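Local coordinates for 16.4 kDa salivary peptide (Culex quinquefasciatus, PDB 7KC8), which is of unknown function but, as a mosquito salivary protein with a ricin-like beta-trefoil fold, may bind sugars, at residues I19-K24 / E39-E44; H28-Y33 / Y57-Y62; R72-L77 / D113-K118. All blocks are in the same frame, centred on the assembly; numbering follows the deposited sequence.

How the interactions relate
Interactions 1, 2 and 3 all lie 8 to 9 Å from the centre of a single all-beta chain and join strands and adjoining loops of its beta-trefoil. Centre to centre, interactions 1 and 2 are about 8 Å apart, 2 and 3 about 10 Å, and 1 and 3 about 12 Å. The segments of interactions 1 and 2 alternate along the chain; interaction 3 opens after both have closed. Strands 40-46 and 17-21 both pair with 8-12, 17-21 with 29-35, and 29-35, 60-63 and 115-118 with 72-77. Probable hydrogen bonds from Glu44 to Tyr60 and Glu59 to Thr76, and packing of Trp41 on Thr76, tie distant sequence into one compact body.

Interaction 1 of 3, residues I19-K24 / E39-E44; sequences INMWDK and EEWVIE
Trp41 presents the edge of its indole to the backbone of Ile19, and the two side chains cross at about a right angle. The ring nitrogen makes the central bond: Trp41 NE1 donates to Ile19 O at 3.0 Å with an N-H...O angle of 153°. The carbonyl oxygen lies close to the indole plane, while the donor stands 25° away from the plane of the carbonyl group. A tryptophan suits this place because its benzene half can pack against apolar groups while its one polar atom pairs with a buried main-chain oxygen. Ile19 CG2 comes in out of the plane, obliquely over the benzene rim, 3.3 Å from Trp41 CZ2. In Ile19, chi1 of -60° sets CG1 beside the backbone N and leaves CG2 anti to it, beside the carbonyl carbon and hence close to the ring that the carbonyl binds. Met21 reaches the same benzene part from the opposite side of the ring, with its sulfur nearest Trp41 CH2. Met21 SD stands 4.9 Å from the centroid of the six-membered ring in an oblique Met-aromatic contact. Methionine's long unbranched chain can lay its sulfur by the ring while its methyl reaches Glu39, with Met21 CE 3.2 Å from Glu39 CD. Bent at chi2, the Glu39 chain crosses that of Met21 at about a right angle and turns its carboxylate back, where Glu39 OE1 accepts the backbone N of Glu40 at 3.1 Å. Glu39 CB lies against the carbonyl oxygen that the indole binds, 3.2 Å from Ile19 O. Leu10 and Pro54 also touch Trp41. Strands 17-21 and 40-46 both pair with strand 8-12, so this indole-to-carbonyl bond and its Met-aromatic neighbour belong to the buried packing between strands of a beta-trefoil.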
loop_
_atom_site.group_PDB
_atom_site.type_symbol
_atom_site.label_atom_id
_atom_site.label_comp_id
_atom_site.label_asym_id
_atom_site.label_seq_id
_atom_site.Cartn_x
_atom_site.Cartn_y
_atom_site.Cartn_z
ATOM N N ILE A 19 0.924 7.249 1.843
ATOM C CA ILE A 19 1.553 6.718 0.640
ATOM C C ILE A 19 1.250 7.664 -0.517
ATOM O O ILE A 19 0.101 7.764 -0.954
ATOM C CB ILE A 19 1.049 5.303 0.321
ATOM C CG1 ILE A 19 1.350 4.322 1.446
ATOM C CG2 ILE A 19 1.682 4.798 -0.962
ATOM C CD1 ILE A 19 0.734 2.955 1.192
ATOM N N ASN A 20 2.274 8.338 -1.027
ATOM C CA ASN A 20 2.141 9.158 -2.224
ATOM C C ASN A 20 2.819 8.460 -3.400
ATOM O O ASN A 20 3.616 7.533 -3.232
ATOM C CB ASN A 20 2.750 10.555 -2.015
ATOM C CG ASN A 20 2.019 11.362 -0.960
ATOM O OD1 ASN A 20 1.083 10.872 -0.328
ATOM N ND2 ASN A 20 2.462 12.589 -0.742
ATOM N N MET A 21 2.472 8.896 -4.600
ATOM C CA MET A 21 3.016 8.279 -5.823
ATOM C C MET A 21 3.564 9.359 -6.763
ATOM O O MET A 21 3.199 10.527 -6.619
ATOM C CB MET A 21 1.918 7.480 -6.526
ATOM C CG MET A 21 0.624 8.245 -6.690
ATOM S SD MET A 21 -0.803 7.285 -7.118
ATOM C CE MET A 21 -2.058 8.550 -7.123
ATOM N N TRP A 22 4.423 8.950 -7.683
ATOM C CA TRP A 22 4.970 9.848 -8.688
ATOM C C TRP A 22 3.888 10.288 -9.668
ATOM O O TRP A 22 2.909 9.576 -9.915
ATOM C CB TRP A 22 6.119 9.174 -9.442
ATOM C CG TRP A 22 7.453 9.463 -8.836
ATOM C CD1 TRP A 22 7.822 9.275 -7.535
ATOM C CD2 TRP A 22 8.602 9.986 -9.505
ATOM N NE1 TRP A 22 9.133 9.647 -7.351
ATOM C CE2 TRP A 22 9.637 10.084 -8.546
ATOM C CE3 TRP A 22 8.862 10.372 -10.818
ATOM C CZ2 TRP A 22 10.906 10.560 -8.860
ATOM C CZ3 TRP A 22 10.130 10.844 -11.135
ATOM C CH2 TRP A 22 11.135 10.935 -10.158
ATOM N N ASP A 23 4.065 11.450 -10.276
ATOM C CA ASP A 23 3.079 11.941 -11.266
ATOM C C ASP A 23 3.266 11.212 -12.594
ATOM O O ASP A 23 2.290 11.083 -13.317
ATOM C CB ASP A 23 3.135 13.463 -11.392
ATOM C CG ASP A 23 2.570 14.193 -10.185
ATOM O OD1 ASP A 23 2.121 13.514 -9.247
ATOM O OD2 ASP A 23 2.586 15.438 -10.192
ATOM N N LYS A 24 4.457 10.687 -12.845
ATOM C CA LYS A 24 4.703 10.090 -14.173
ATOM C C LYS A 24 5.298 8.691 -14.069
ATOM O O LYS A 24 6.334 8.534 -13.449
ATOM C CB LYS A 24 5.516 11.058 -15.029
ATOM N N GLU A 39 -3.249 11.311 -0.292
ATOM C CA GLU A 39 -3.497 10.515 -1.516
ATOM C C GLU A 39 -4.677 9.548 -1.316
ATOM O O GLU A 39 -4.801 8.950 -0.263
ATOM C CB GLU A 39 -2.215 9.801 -1.922
ATOM C CG GLU A 39 -2.265 9.226 -3.321
ATOM C CD GLU A 39 -2.634 10.205 -4.416
ATOM O OE1 GLU A 39 -3.812 10.256 -4.770
ATOM O OE2 GLU A 39 -1.749 10.910 -4.886
ATOM N N GLU A 40 -5.524 9.411 -2.326
ATOM C CA GLU A 40 -6.691 8.507 -2.210
ATOM C C GLU A 40 -6.372 7.155 -2.858
ATOM O O GLU A 40 -5.845 7.143 -3.952
ATOM C CB GLU A 40 -7.926 9.214 -2.738
ATOM C CG GLU A 40 -8.280 10.402 -1.885
ATOM C CD GLU A 40 -9.207 11.436 -2.476
ATOM O OE1 GLU A 40 -10.148 11.057 -3.103
ATOM O OE2 GLU A 40 -8.959 12.614 -2.286
ATOM N N TRP A 41 -6.647 6.069 -2.142
ATOM C CA TRP A 41 -6.389 4.714 -2.607
ATOM C C TRP A 41 -7.665 3.897 -2.517
ATOM O O TRP A 41 -8.605 4.257 -1.810
ATOM C CB TRP A 41 -5.302 4.032 -1.778
ATOM C CG TRP A 41 -3.978 4.663 -1.912
ATOM C CD1 TRP A 41 -3.512 5.760 -1.230
ATOM C CD2 TRP A 41 -2.924 4.251 -2.777
ATOM N NE1 TRP A 41 -2.234 6.050 -1.627
ATOM C CE2 TRP A 41 -1.846 5.139 -2.575
ATOM C CE3 TRP A 41 -2.786 3.221 -3.711
ATOM C CZ2 TRP A 41 -0.652 5.033 -3.277
ATOM C CZ3 TRP A 41 -1.583 3.107 -4.402
ATOM C CH2 TRP A 41 -0.532 4.006 -4.174
ATOM N N VAL A 42 -7.689 2.766 -3.211
ATOM C CA VAL A 42 -8.847 1.883 -3.178
ATOM C C VAL A 42 -8.434 0.511 -2.665
ATOM O O VAL A 42 -7.485 -0.094 -3.172
ATOM C CB VAL A 42 -9.517 1.779 -4.555
ATOM C CG1 VAL A 42 -10.741 0.866 -4.468
ATOM C CG2 VAL A 42 -9.907 3.153 -5.033
ATOM N N ILE A 43 -9.152 0.027 -1.666
ATOM C CA ILE A 43 -8.993 -1.327 -1.157
ATOM C C ILE A 43 -10.087 -2.190 -1.775
ATOM O O ILE A 43 -11.279 -1.903 -1.611
ATOM C CB ILE A 43 -9.072 -1.356 0.378
ATOM C CG1 ILE A 43 -7.867 -0.643 0.999
ATOM C CG2 ILE A 43 -9.200 -2.799 0.871
ATOM C CD1 ILE A 43 -7.979 -0.422 2.498
ATOM N N GLU A 44 -9.693 -3.244 -2.483
ATOM C CA GLU A 44 -10.620 -4.192 -3.091
ATOM C C GLU A 44 -10.429 -5.559 -2.452
ATOM O O GLU A 44 -9.295 -5.982 -2.221
ATOM C CB GLU A 44 -10.402 -4.304 -4.595
ATOM C CG GLU A 44 -10.468 -2.979 -5.338
ATOM C CD GLU A 44 -10.054 -3.106 -6.799
ATOM O OE1 GLU A 44 -9.690 -4.224 -7.222
ATOM O OE2 GLU A 44 -10.089 -2.089 -7.524
#

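Interaction 2 of 3, residues H28-Y33 / Y57-Y62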
loop_
_atom_site.group_PDB
_atom_site.type_symbol
_atom_site.label_atom_id
_atom_site.label_comp_id
_atom_site.label_asym_id
_atom_site.label_seq_id
_atom_site.Cartn_x
_atom_site.Cartn_y
_atom_site.Cartn_z
ATOM N N HIS A 28 7.678 0.173 -16.364
ATOM C CA HIS A 28 6.418 -0.580 -16.210
ATOM C C HIS A 28 5.814 -0.333 -14.824
ATOM O O HIS A 28 4.815 -0.975 -14.521
ATOM C CB HIS A 28 6.775 -2.049 -16.396
ATOM C CG HIS A 28 7.754 -2.569 -15.400
ATOM N ND1 HIS A 28 9.115 -2.449 -15.572
ATOM C CD2 HIS A 28 7.575 -3.214 -14.229
ATOM C CE1 HIS A 28 9.731 -2.991 -14.545
ATOM N NE2 HIS A 28 8.811 -3.465 -13.709
ATOM N N TYR A 29 6.375 0.580 -14.038
ATOM C CA TYR A 29 5.932 0.756 -12.635
ATOM C C TYR A 29 5.819 2.230 -12.245
ATOM O O TYR A 29 6.381 3.070 -12.926
ATOM C CB TYR A 29 6.915 0.028 -11.714
ATOM C CG TYR A 29 8.320 0.577 -11.741
ATOM C CD1 TYR A 29 8.711 1.595 -10.888
ATOM C CD2 TYR A 29 9.263 0.089 -12.629
ATOM C CE1 TYR A 29 9.989 2.119 -10.921
ATOM C CE2 TYR A 29 10.548 0.597 -12.670
ATOM C CZ TYR A 29 10.914 1.616 -11.814
ATOM O OH TYR A 29 12.178 2.129 -11.845
ATOM N N ARG A 30 5.084 2.517 -11.174
ATOM C CA ARG A 30 4.971 3.896 -10.631
ATOM C C ARG A 30 5.609 3.947 -9.244
ATOM O O ARG A 30 5.176 3.193 -8.389
ATOM C CB ARG A 30 3.527 4.379 -10.558
ATOM C CG ARG A 30 3.375 5.812 -10.072
ATOM C CD ARG A 30 1.951 6.313 -10.198
ATOM N NE ARG A 30 1.414 6.057 -11.523
ATOM C CZ ARG A 30 1.236 6.979 -12.457
ATOM N NH1 ARG A 30 1.541 8.241 -12.215
ATOM N NH2 ARG A 30 0.744 6.637 -13.631
ATOM N N LYS A 31 6.520 4.889 -9.025
ATOM C CA LYS A 31 7.270 4.977 -7.778
ATOM C C LYS A 31 6.450 5.652 -6.686
ATOM O O LYS A 31 5.666 6.575 -6.941
ATOM C CB LYS A 31 8.580 5.739 -7.989
ATOM N N LEU A 32 6.638 5.184 -5.459
ATOM C CA LEU A 32 5.914 5.696 -4.308
ATOM C C LEU A 32 6.898 6.291 -3.313
ATOM O O LEU A 32 8.101 6.006 -3.349
ATOM C CB LEU A 32 5.090 4.589 -3.626
ATOM C CG LEU A 32 4.238 3.682 -4.521
ATOM C CD1 LEU A 32 3.553 2.599 -3.684
ATOM C CD2 LEU A 32 3.219 4.506 -5.254
ATOM N N TYR A 33 6.367 7.113 -2.415
ATOM C CA TYR A 33 7.169 7.639 -1.322
ATOM C C TYR A 33 6.231 8.084 -0.215
ATOM O O TYR A 33 5.056 8.376 -0.450
ATOM C CB TYR A 33 8.072 8.806 -1.773
ATOM C CG TYR A 33 7.295 9.988 -2.296
ATOM C CD1 TYR A 33 6.904 10.042 -3.632
ATOM C CD2 TYR A 33 6.910 11.028 -1.456
ATOM C CE1 TYR A 33 6.179 11.102 -4.120
ATOM C CE2 TYR A 33 6.172 12.106 -1.943
ATOM C CZ TYR A 33 5.815 12.128 -3.277
ATOM O OH TYR A 33 5.094 13.172 -3.787
ATOM N N TYR A 57 -5.645 5.682 -10.901
ATOM C CA TYR A 57 -4.983 4.810 -11.865
ATOM C C TYR A 57 -5.339 3.365 -11.580
ATOM O O TYR A 57 -5.385 2.946 -10.421
ATOM C CB TYR A 57 -3.459 4.931 -11.838
ATOM C CG TYR A 57 -2.930 6.330 -11.919
ATOM C CD1 TYR A 57 -2.997 7.054 -13.101
ATOM C CD2 TYR A 57 -2.331 6.919 -10.816
ATOM C CE1 TYR A 57 -2.493 8.341 -13.172
ATOM C CE2 TYR A 57 -1.835 8.202 -10.871
ATOM C CZ TYR A 57 -1.910 8.911 -12.051
ATOM O OH TYR A 57 -1.411 10.190 -12.087
ATOM N N THR A 58 -5.563 2.590 -12.634
ATOM C CA THR A 58 -5.786 1.162 -12.450
ATOM C C THR A 58 -4.432 0.445 -12.444
ATOM O O THR A 58 -4.047 -0.250 -13.383
ATOM C CB THR A 58 -6.724 0.629 -13.517
ATOM O OG1 THR A 58 -6.628 -0.798 -13.539
ATOM C CG2 THR A 58 -6.375 1.206 -14.888
ATOM N N GLU A 59 -3.695 0.653 -11.346
ATOM C CA GLU A 59 -2.368 0.069 -11.143
ATOM C C GLU A 59 -2.290 -0.507 -9.739
ATOM O O GLU A 59 -2.528 0.204 -8.756
ATOM C CB GLU A 59 -1.252 1.105 -11.318
ATOM C CG GLU A 59 -1.415 2.030 -12.509
ATOM C CD GLU A 59 -0.442 3.187 -12.469
ATOM O OE1 GLU A 59 0.361 3.243 -11.521
ATOM O OE2 GLU A 59 -0.475 4.049 -13.367
ATOM N N TYR A 60 -1.923 -1.771 -9.626
ATOM C CA TYR A 60 -2.051 -2.454 -8.352
ATOM C C TYR A 60 -0.759 -2.400 -7.558
ATOM O O TYR A 60 0.313 -2.739 -8.076
ATOM C CB TYR A 60 -2.510 -3.894 -8.559
ATOM C CG TYR A 60 -3.993 -3.910 -8.758
ATOM C CD1 TYR A 60 -4.837 -3.492 -7.739
ATOM C CD2 TYR A 60 -4.555 -4.281 -9.974
ATOM C CE1 TYR A 60 -6.200 -3.470 -7.907
ATOM C CE2 TYR A 60 -5.931 -4.262 -10.150
ATOM C CZ TYR A 60 -6.748 -3.856 -9.114
ATOM O OH TYR A 60 -8.118 -3.832 -9.277
ATOM N N LEU A 61 -0.877 -1.967 -6.304
ATOM C CA LEU A 61 0.219 -2.020 -5.338
ATOM C C LEU A 61 0.841 -3.405 -5.306
ATOM O O LEU A 61 0.139 -4.412 -5.194
ATOM C CB LEU A 61 -0.305 -1.663 -3.941
ATOM C CG LEU A 61 0.733 -1.242 -2.902
ATOM C CD1 LEU A 61 1.241 0.112 -3.303
ATOM C CD2 LEU A 61 0.162 -1.228 -1.490
ATOM N N TYR A 62 2.165 -3.458 -5.387
ATOM C CA TYR A 62 2.860 -4.739 -5.315
ATOM C C TYR A 62 4.245 -4.524 -4.744
ATOM O O TYR A 62 4.708 -3.391 -4.586
ATOM C CB TYR A 62 2.971 -5.419 -6.671
ATOM C CG TYR A 62 4.053 -4.833 -7.551
ATOM C CD1 TYR A 62 3.947 -3.540 -8.049
ATOM C CD2 TYR A 62 5.180 -5.571 -7.885
ATOM C CE1 TYR A 62 4.926 -3.004 -8.850
ATOM C CE2 TYR A 62 6.168 -5.038 -8.690
ATOM C CZ TYR A 62 6.037 -3.752 -9.173
ATOM O OH TYR A 62 7.021 -3.219 -9.983
#
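Two nearly straight torsions, chi1 and chi2, carry the Arg30 chain out from its strand towards Glu59, and a bend at chi3 (-50°) then swings the guanidinium across to face Tyr57. Glu59 reaches the edge of the guanidinium, its chain extended beyond CG, and the carboxylate meets it side-on and nearly coplanar. The two main bonds go one to each oxygen: Arg30 NE donates to Glu59 OE1 at 3.0 Å, and Arg30 NH2 to Glu59 OE2 at 2.9 Å, with a weak further bond from NE to OE2. In the NH2 bond OE2 uses its syn lone pair. This paired salt bridge fixes the rotation of the guanidinium, and Tyr57 takes up one of its faces. The phenol ring lies flat on it, with Arg30 CZ 3.7 Å from the Tyr57 ring centroid and the planes 12° apart, a stacked cation-pi contact. Arginine suits the position because its flat cation can give N-H bonds at the edge and stack through a face at once. Beyond the pair, Arg30 NH1 donates to Trp22 O, and Glu59 OE1 shares a hydrogen bond with Thr76 OG1 on strand 72-77, which probably helps to hold the acid in position for the arginine. Further along, the contact turns apolar: Leu32 CD1 and Leu61 CD1 press together at 3.4 Å, tighter than an ordinary methyl contact. Tyr62 OH rests 3.7 Å from Tyr29 CB. Strands 29-35 and 60-63 both pair with strand 72-77, and the two segments run 86° apart. Within this beta-trefoil, a bidentate, side-on arginine-carboxylate bridge with a tyrosine stacked on one face of the guanidinium thus joins strand 29-35 to the loop leading into strand 60-63, while Leu32 and Leu61 join the strands themselves.

Interaction 3 of 3, residues R72-L77 / D113-K118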
loop_
_atom_site.group_PDB
_atom_site.type_symbol
_atom_site.label_atom_id
_atom_site.label_comp_id
_atom_site.label_asym_id
_atom_site.label_seq_id
_atom_site.Cartn_x
_atom_site.Cartn_y
_atom_site.Cartn_z
ATOM N N ARG A 72 12.351 -4.021 0.871
ATOM C CA ARG A 72 11.721 -4.512 -0.352
ATOM C C ARG A 72 10.792 -3.438 -0.905
ATOM O O ARG A 72 9.761 -3.129 -0.298
ATOM C CB ARG A 72 10.955 -5.806 -0.085
ATOM C CG ARG A 72 10.291 -6.377 -1.338
ATOM C CD ARG A 72 9.468 -7.603 -1.036
ATOM N NE ARG A 72 10.248 -8.625 -0.357
ATOM C CZ ARG A 72 10.966 -9.554 -0.982
ATOM N NH1 ARG A 72 11.004 -9.606 -2.307
ATOM N NH2 ARG A 72 11.645 -10.443 -0.274
ATOM N N ALA A 73 11.147 -2.884 -2.064
ATOM C CA ALA A 73 10.422 -1.737 -2.597
ATOM C C ALA A 73 9.003 -2.125 -2.981
ATOM O O ALA A 73 8.760 -3.208 -3.514
ATOM C CB ALA A 73 11.150 -1.152 -3.807
ATOM N N VAL A 74 8.069 -1.231 -2.679
ATOM C CA VAL A 74 6.650 -1.362 -2.993
ATOM C C VAL A 74 6.299 -0.259 -3.992
ATOM O O VAL A 74 6.673 0.905 -3.793
ATOM C CB VAL A 74 5.799 -1.244 -1.707
ATOM C CG1 VAL A 74 4.297 -1.125 -1.999
ATOM C CG2 VAL A 74 6.095 -2.402 -0.754
ATOM N N LYS A 75 5.602 -0.623 -5.069
ATOM C CA LYS A 75 5.144 0.350 -6.053
ATOM C C LYS A 75 3.859 -0.175 -6.691
ATOM O O LYS A 75 3.323 -1.205 -6.273
ATOM C CB LYS A 75 6.258 0.661 -7.067
ATOM C CG LYS A 75 6.946 -0.524 -7.708
ATOM N N THR A 76 3.334 0.556 -7.689
ATOM C CA THR A 76 2.154 0.116 -8.428
ATOM C C THR A 76 2.527 -0.290 -9.846
ATOM O O THR A 76 3.388 0.327 -10.481
ATOM C CB THR A 76 1.065 1.188 -8.493
ATOM O OG1 THR A 76 1.476 2.232 -9.377
ATOM C CG2 THR A 76 0.784 1.769 -7.115
ATOM N N LEU A 77 1.832 -1.307 -10.350
ATOM C CA LEU A 77 2.190 -1.970 -11.599
ATOM C C LEU A 77 1.410 -1.346 -12.751
ATOM O O LEU A 77 0.201 -1.552 -12.878
ATOM C CB LEU A 77 1.926 -3.469 -11.504
ATOM C CG LEU A 77 2.530 -4.217 -12.689
ATOM C CD1 LEU A 77 4.006 -3.837 -12.804
ATOM C CD2 LEU A 77 2.389 -5.709 -12.537
ATOM N N ASP A 113 11.311 7.807 4.463
ATOM C CA ASP A 113 10.126 7.936 3.614
ATOM C C ASP A 113 10.003 6.863 2.528
ATOM O O ASP A 113 9.144 6.988 1.654
ATOM C CB ASP A 113 10.045 9.317 2.950
ATOM C CG ASP A 113 10.128 10.454 3.946
ATOM O OD1 ASP A 113 9.628 10.313 5.079
ATOM O OD2 ASP A 113 10.687 11.507 3.585
ATOM N N HIS A 114 10.840 5.828 2.544
ATOM C CA HIS A 114 10.677 4.712 1.622
ATOM C C HIS A 114 9.431 3.902 1.964
ATOM O O HIS A 114 9.097 3.717 3.141
ATOM C CB HIS A 114 11.900 3.796 1.673
ATOM C CG HIS A 114 13.125 4.381 1.043
ATOM N ND1 HIS A 114 13.967 5.247 1.711
ATOM C CD2 HIS A 114 13.654 4.220 -0.196
ATOM C CE1 HIS A 114 14.954 5.602 0.909
ATOM N NE2 HIS A 114 14.786 4.994 -0.253
ATOM N N VAL A 115 8.751 3.404 0.931
ATOM C CA VAL A 115 7.586 2.535 1.087
ATOM C C VAL A 115 8.044 1.129 0.742
ATOM O O VAL A 115 8.337 0.825 -0.415
ATOM C CB VAL A 115 6.406 2.979 0.209
ATOM C CG1 VAL A 115 5.175 2.081 0.443
ATOM C CG2 VAL A 115 6.036 4.421 0.509
ATOM N N VAL A 116 8.121 0.272 1.754
ATOM C CA VAL A 116 8.783 -1.015 1.659
ATOM C C VAL A 116 8.027 -2.015 2.520
ATOM O O VAL A 116 7.248 -1.652 3.403
ATOM C CB VAL A 116 10.262 -0.952 2.127
ATOM C CG1 VAL A 116 11.072 0.076 1.341
ATOM C CG2 VAL A 116 10.337 -0.644 3.631
ATOM N N THR A 117 8.352 -3.271 2.300
ATOM C CA THR A 117 7.899 -4.346 3.188
ATOM C C THR A 117 9.132 -4.797 3.976
ATOM O O THR A 117 10.238 -4.656 3.485
ATOM C CB THR A 117 7.052 -5.389 2.461
ATOM O OG1 THR A 117 7.866 -6.073 1.522
ATOM C CG2 THR A 117 5.857 -4.772 1.774
ATOM N N LYS A 118 8.924 -5.309 5.171
ATOM C CA LYS A 118 10.037 -5.767 6.022
ATOM C C LYS A 118 9.575 -6.971 6.830
ATOM O O LYS A 118 8.501 -6.908 7.401
ATOM C CB LYS A 118 10.429 -4.685 7.029
ATOM C CG LYS A 118 11.128 -3.472 6.462
#
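Strands 72-77 and 115-118 meet here as a short antiparallel pair, a buried contact whose centre is about 8 Å from that of the chain and which joins parts of the beta-trefoil 36 residues apart. Their directions differ by 131°, well short of fully antiparallel, and the ladder is correspondingly brief. Arg72 and Thr117 form its hydrogen-bonded pair: Thr117 N donates to Arg72 O at 3.0 Å, while the return bond from Arg72 N to Thr117 O is weak. Ala73 and Val116 make up the neighbouring non-hydrogen-bonded pair, with CA atoms 4.6 Å apart; the small alanine methyl lies on the same face as the Val116 branches. Next, Val74 N donates to Val115 O at 3.1 Å. Among the side chains, Val74 CG2 meets Thr117 CG2 at 3.5 Å, a tight methyl pair, while Val74 CB lies 4.0 Å from Val115 CG1, with Val74 CG1 close by. A beta-branched valine can thus touch two neighbours at once. On the Arg72 and Thr117 face, Thr117 OG1 sits 3.4 Å from Arg72 CD. Both polar ends turn to Glu105: Arg72 NE forms a salt bridge with Glu105 OE2, and Thr117 OG1 hydrogen-bonds to the same oxygen. The positive charge of Arg72 is therefore probably offset mainly by Glu105, which Thr117 also helps to hold, with Glu64 O accepting from Arg72 NH1 and Tyr103 making a cation-pi contact, and with the Val74, Val115 and Thr117 methyls packed alongside on Leu107.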